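Local coordinates for D-glycero-beta-D-manno-heptose-1,7-bisphosphate 7-phosphatase (Mesorhizobium loti, PDB 2O2X), which removes the C-7 phosphate of D-glycero-beta-D-manno-heptose 1,7-bisphosphate with magnesium as cofactor, a step of ADP-heptose biosynthesis, at residues T41-T46 / G99-L104; V77-S82 / S92-V97. All coordinates share one frame; numbering follows the deposited sequence. Where two conformers were deposited one is given.

Interaction 1: residues T41-T46 / G99-L104; sequences TINVDT and GRVLEL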
loop_
_atom_site.group_PDB
_atom_site.type_symbol
_atom_site.label_atom_id
_atom_site.label_comp_id
_atom_site.label_asym_id
_atom_site.label_seq_id
_atom_site.Cartn_x
_atom_site.Cartn_y
_atom_site.Cartn_z
ATOM N N THR A 41 5.609 2.227 6.464
ATOM C CA THR A 41 6.156 2.281 5.116
ATOM C C THR A 41 6.137 3.723 4.625
ATOM O O THR A 41 7.198 4.336 4.464
ATOM C CB THR A 41 5.409 1.307 4.169
ATOM O OG1 THR A 41 5.623 -0.029 4.618
ATOM C CG2 THR A 41 5.898 1.400 2.736
ATOM N N ILE A 42 4.947 4.308 4.466
ATOM C CA ILE A 42 4.785 5.695 4.118
ATOM C C ILE A 42 4.876 6.594 5.324
ATOM O O ILE A 42 5.531 7.637 5.250
ATOM C CB ILE A 42 3.429 5.901 3.392
ATOM C CG1 ILE A 42 3.406 5.115 2.092
ATOM C CG2 ILE A 42 3.170 7.399 3.143
ATOM C CD1 ILE A 42 2.034 5.122 1.426
ATOM N N ASN A 43 4.217 6.217 6.402
ATOM C CA ASN A 43 4.295 6.989 7.641
ATOM C C ASN A 43 4.863 6.143 8.751
ATOM O O ASN A 43 4.899 4.905 8.680
ATOM C CB ASN A 43 2.929 7.591 8.031
ATOM C CG ASN A 43 1.859 6.554 8.266
ATOM O OD1 ASN A 43 1.163 6.184 7.340
ATOM N ND2 ASN A 43 1.721 6.082 9.500
ATOM N N VAL A 44 5.367 6.806 9.776
ATOM C CA VAL A 44 5.929 6.116 10.898
ATOM C C VAL A 44 4.842 5.285 11.584
ATOM O O VAL A 44 3.713 5.759 11.800
ATOM C CB VAL A 44 6.562 7.115 11.889
ATOM C CG1 VAL A 44 7.056 6.393 13.145
ATOM C CG2 VAL A 44 7.704 7.867 11.233
ATOM N N ASP A 45 5.169 4.053 11.935
ATOM C CA ASP A 45 4.172 3.148 12.487
ATOM C C ASP A 45 3.830 3.567 13.910
ATOM O O ASP A 45 4.647 4.169 14.619
ATOM C CB ASP A 45 4.704 1.719 12.492
ATOM C CG ASP A 45 3.590 0.664 12.466
ATOM O OD1 ASP A 45 2.395 0.995 12.463
ATOM O OD2 ASP A 45 3.931 -0.533 12.458
ATOM N N THR A 46 2.624 3.239 14.319
ATOM C CA THR A 46 2.159 3.518 15.679
ATOM C C THR A 46 1.052 2.539 16.016
ATOM O O THR A 46 0.379 2.027 15.128
ATOM C CB THR A 46 1.673 4.998 15.834
ATOM O OG1 THR A 46 1.690 5.384 17.218
ATOM C CG2 THR A 46 0.300 5.201 15.288
ATOM N N GLY A 99 -6.131 11.356 5.171
ATOM C CA GLY A 99 -6.072 12.655 4.526
ATOM C C GLY A 99 -4.833 13.447 4.886
ATOM O O GLY A 99 -4.234 14.084 4.037
ATOM N N ARG A 100 -4.448 13.382 6.153
ATOM C CA ARG A 100 -3.234 14.060 6.611
ATOM C C ARG A 100 -1.972 13.468 5.949
ATOM O O ARG A 100 -1.063 14.187 5.532
ATOM C CB ARG A 100 -3.132 14.048 8.156
ATOM C CG ARG A 100 -1.876 14.661 8.705
ATOM C CD ARG A 100 -1.730 16.090 8.309
ATOM N NE ARG A 100 -0.630 16.759 9.004
ATOM C CZ ARG A 100 -0.167 17.964 8.672
ATOM N NH1 ARG A 100 -0.676 18.637 7.658
ATOM N NH2 ARG A 100 0.837 18.485 9.357
ATOM N N VAL A 101 -1.933 12.148 5.800
ATOM C CA VAL A 101 -0.804 11.500 5.122
ATOM C C VAL A 101 -0.723 12.026 3.695
ATOM O O VAL A 101 0.350 12.409 3.240
ATOM C CB VAL A 101 -0.927 9.940 5.157
ATOM C CG1 VAL A 101 0.078 9.297 4.242
ATOM C CG2 VAL A 101 -0.747 9.403 6.595
ATOM N N LEU A 102 -1.849 12.050 2.987
ATOM C CA LEU A 102 -1.859 12.533 1.591
ATOM C C LEU A 102 -1.479 14.024 1.494
ATOM O O LEU A 102 -0.791 14.430 0.556
ATOM C CB LEU A 102 -3.198 12.254 0.895
ATOM C CG LEU A 102 -3.587 10.767 0.802
ATOM C CD1 LEU A 102 -4.766 10.553 -0.122
ATOM C CD2 LEU A 102 -2.446 9.841 0.420
ATOM N N GLU A 103 -1.904 14.821 2.470
ATOM C CA GLU A 103 -1.493 16.243 2.521
ATOM C C GLU A 103 0.000 16.421 2.712
ATOM O O GLU A 103 0.642 17.227 2.021
ATOM C CB GLU A 103 -2.268 16.987 3.615
ATOM C CG GLU A 103 -1.838 18.430 3.811
ATOM C CD GLU A 103 -1.878 19.291 2.538
ATOM O OE1 GLU A 103 -2.608 18.961 1.570
ATOM O OE2 GLU A 103 -1.169 20.326 2.525
ATOM N N LEU A 104 0.576 15.652 3.627
ATOM C CA LEU A 104 2.018 15.711 3.819
ATOM C C LEU A 104 2.778 15.269 2.569
ATOM O O LEU A 104 3.819 15.838 2.209
ATOM C CB LEU A 104 2.440 14.892 5.033
ATOM C CG LEU A 104 2.003 15.467 6.385
ATOM C CD1 LEU A 104 2.199 14.436 7.448
ATOM C CD2 LEU A 104 2.789 16.725 6.679
#

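Interaction 2: residues V77-S82 / S92-V97; sequences VVTNQS and SAFAAV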
loop_
_atom_site.group_PDB
_atom_site.type_symbol
_atom_site.label_atom_id
_atom_site.label_comp_id
_atom_site.label_asym_id
_atom_site.label_seq_id
_atom_site.Cartn_x
_atom_site.Cartn_y
_atom_site.Cartn_z
ATOM N N VAL A 77 -2.097 2.410 -2.297
ATOM C CA VAL A 77 -1.922 2.166 -0.856
ATOM C C VAL A 77 -2.844 1.031 -0.470
ATOM O O VAL A 77 -4.034 1.086 -0.766
ATOM C CB VAL A 77 -2.226 3.419 -0.036
ATOM C CG1 VAL A 77 -2.099 3.112 1.473
ATOM C CG2 VAL A 77 -1.277 4.566 -0.432
ATOM N N VAL A 78 -2.313 0.008 0.179
ATOM C CA VAL A 78 -3.112 -1.160 0.627
ATOM C C VAL A 78 -2.794 -1.358 2.109
ATOM O O VAL A 78 -1.669 -1.677 2.489
ATOM C CB VAL A 78 -2.853 -2.456 -0.193
ATOM C CG1 VAL A 78 -3.472 -2.327 -1.549
ATOM C CG2 VAL A 78 -1.350 -2.775 -0.311
ATOM N N THR A 79 -3.774 -1.104 2.967
ATOM C CA THR A 79 -3.496 -0.993 4.416
ATOM C C THR A 79 -4.531 -1.768 5.221
ATOM O O THR A 79 -5.731 -1.611 5.007
ATOM C CB THR A 79 -3.423 0.491 4.882
ATOM O OG1 THR A 79 -3.255 0.575 6.300
ATOM C CG2 THR A 79 -4.643 1.293 4.521
ATOM N N ASN A 80 -4.065 -2.577 6.170
ATOM C CA ASN A 80 -4.927 -3.170 7.178
ATOM C C ASN A 80 -5.065 -2.149 8.317
ATOM O O ASN A 80 -4.093 -1.588 8.814
ATOM C CB ASN A 80 -4.341 -4.439 7.803
ATOM C CG ASN A 80 -4.301 -5.675 6.868
ATOM O OD1 ASN A 80 -4.920 -5.713 5.799
ATOM N ND2 ASN A 80 -3.592 -6.729 7.319
ATOM N N GLN A 81 -6.302 -1.906 8.723
ATOM C CA GLN A 81 -6.654 -1.007 9.806
ATOM C C GLN A 81 -7.447 -1.752 10.869
ATOM O O GLN A 81 -8.635 -1.451 11.131
ATOM C CB GLN A 81 -7.421 0.192 9.228
ATOM C CG GLN A 81 -6.573 1.069 8.297
ATOM C CD GLN A 81 -5.585 1.930 9.045
ATOM O OE1 GLN A 81 -5.924 2.542 10.071
ATOM N NE2 GLN A 81 -4.356 2.006 8.538
ATOM N N SER A 82 -6.800 -2.720 11.510
ATOM C CA SER A 82 -7.484 -3.578 12.485
ATOM C C SER A 82 -7.986 -2.820 13.690
ATOM O O SER A 82 -8.896 -3.296 14.365
ATOM C CB SER A 82 -6.561 -4.696 12.958
ATOM O OG SER A 82 -5.528 -4.181 13.783
ATOM N N SER A 92 -14.114 7.392 10.440
ATOM C CA SER A 92 -13.924 8.843 10.403
ATOM C C SER A 92 -12.505 9.254 10.793
ATOM O O SER A 92 -11.908 10.140 10.186
ATOM C CB SER A 92 -14.958 9.536 11.285
ATOM O OG SER A 92 -16.218 9.431 10.649
ATOM N N ALA A 93 -11.964 8.571 11.788
ATOM C CA ALA A 93 -10.577 8.800 12.163
ATOM C C ALA A 93 -9.632 8.382 11.031
ATOM O O ALA A 93 -8.663 9.089 10.730
ATOM C CB ALA A 93 -10.241 8.079 13.425
ATOM N N PHE A 94 -9.899 7.230 10.399
ATOM C CA PHE A 94 -9.100 6.818 9.251
ATOM C C PHE A 94 -9.129 7.912 8.182
ATOM O O PHE A 94 -8.111 8.260 7.581
ATOM C CB PHE A 94 -9.600 5.496 8.645
ATOM C CG PHE A 94 -8.878 5.120 7.378
ATOM C CD1 PHE A 94 -7.606 4.557 7.436
ATOM C CD2 PHE A 94 -9.406 5.387 6.138
ATOM C CE1 PHE A 94 -6.935 4.226 6.309
ATOM C CE2 PHE A 94 -8.728 5.088 4.998
ATOM C CZ PHE A 94 -7.492 4.498 5.070
ATOM N N ALA A 95 -10.309 8.461 7.907
ATOM C CA ALA A 95 -10.403 9.490 6.880
ATOM C C ALA A 95 -9.517 10.702 7.202
ATOM O O ALA A 95 -8.800 11.216 6.345
ATOM C CB ALA A 95 -11.877 9.937 6.690
ATOM N N ALA A 96 -9.566 11.144 8.450
ATOM C CA ALA A 96 -8.743 12.274 8.886
ATOM C C ALA A 96 -7.232 11.983 8.832
ATOM O O ALA A 96 -6.443 12.800 8.374
ATOM C CB ALA A 96 -9.135 12.678 10.285
ATOM N N VAL A 97 -6.850 10.818 9.331
ATOM C CA VAL A 97 -5.444 10.433 9.365
ATOM C C VAL A 97 -4.918 10.213 7.957
ATOM O O VAL A 97 -3.819 10.692 7.604
ATOM C CB VAL A 97 -5.256 9.174 10.230
ATOM C CG1 VAL A 97 -3.857 8.558 10.050
ATOM C CG2 VAL A 97 -5.503 9.498 11.675
#

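Interaction 1: residues T41-T46 / G99-L104
V101 is the one residue of helix segment 99-104 that touches the loop 41-46, and it meets I42 and N43 with separate methyls. Its CG1, anti to the backbone N (chi1 169°), lies 3.8 Å from I42 CG2, an apolar contact between side chains that cross at about a right angle. The other methyl, CG2, sits 3.8 Å from N43 OD1, again with the two side chains nearly perpendicular; this is van der Waals contact with a polar atom, and no hydrogen bond spans the segments. One residue further along the helix, L102 packs on I22 and V112.

The amide of N43 is also held by polar partners. ND2 donates to V44 O over 3.1 Å, approaching from above the carbonyl plane (57° out of it), and also to OD1 of D39, while OD1, the atom beside V101 CG2, takes a weak bond from R38 NE. With an alanine in place of this asparagine, the D39 carboxylate would probably lose an amide donor and a gap would open beside the V101 methyl. Since D39 is the proton donor and a magnesium ligand by similarity, N43 is probably a second-shell residue, as expected for the loop after strand 34-36, whose C-terminal end leads into D37, the nucleophile by similarity, in the haloacid dehalogenase (HAD) phosphatase fold.

Interaction 2: residues V77-S82 / S92-V97
Q81 sets its bent side chain obliquely against the F94 ring, the two side chains crossing at about a right angle. The contact runs along the CD1-CE1 bond: Q81 CG is 3.7 Å from F94 CE1, and Q81 CD is 3.7 Å from F94 CD1. Amide and ring planes are 53° apart, so this is neither a flat amide stack nor a perpendicular one. The bend at chi2 (-75°) folds the amide back, so that its carbon as well as CG reaches the ring.

The T79 and F94 side chains approach each other head-on, from opposite directions, and the T79 methyl makes the lighter contact, CG2 lying 4.1 Å from F94 CE1. Methyl and hydroxyl of this threonine divide the work: CG2 faces the phenylalanine, whereas OG1, anti to the backbone N, accepts a hydrogen bond from Q81 NE2. That bond is 2.9 Å long and nearly straight, 166° at the hydrogen, with OG1 close to the amide plane of Q81. NE2 also donates to OD2 of D39, and these two bonds together fix the rotation of the amide beside the ring. F94 thus packs against residues that contact substrate by similarity, T79 being the one inferred to stabilise the phosphoryl group.

Around this trio, the rings of W18 and W91 meet F94 edge-to-face, and V115 and A117 of strand 114-118 also touch it. T79 itself packs on A117, while its backbone bonds to L116 and C118. F94 therefore projects from helix 91-107 to where parallel strands 75-80 and 114-118 lie side by side, at the C-terminal end of strand 75-80.

In the fold
From the N terminus, the chain leaves strand 34-36, enters the loop holding 41-46, and passes helix 62-71 and strand 75-80 before reaching helix 91-107. Interaction 1 closes the longer circuit, with 52 residues between its segments. Interaction 2 lies wholly within that circuit and closes a short connection of nine residues from strand to helix. The two therefore nest without crossing, and their centres are 10 Å apart. Both use helix 91-107, its earlier turns for interaction 2 and later ones for interaction 1. A direct contact joins them, I42 CD1 to V77 CG2 at 3.8 Å. Together they tie one helix to a central strand and to the loop after strand 34-36, which carries substrate-binding residues by similarity.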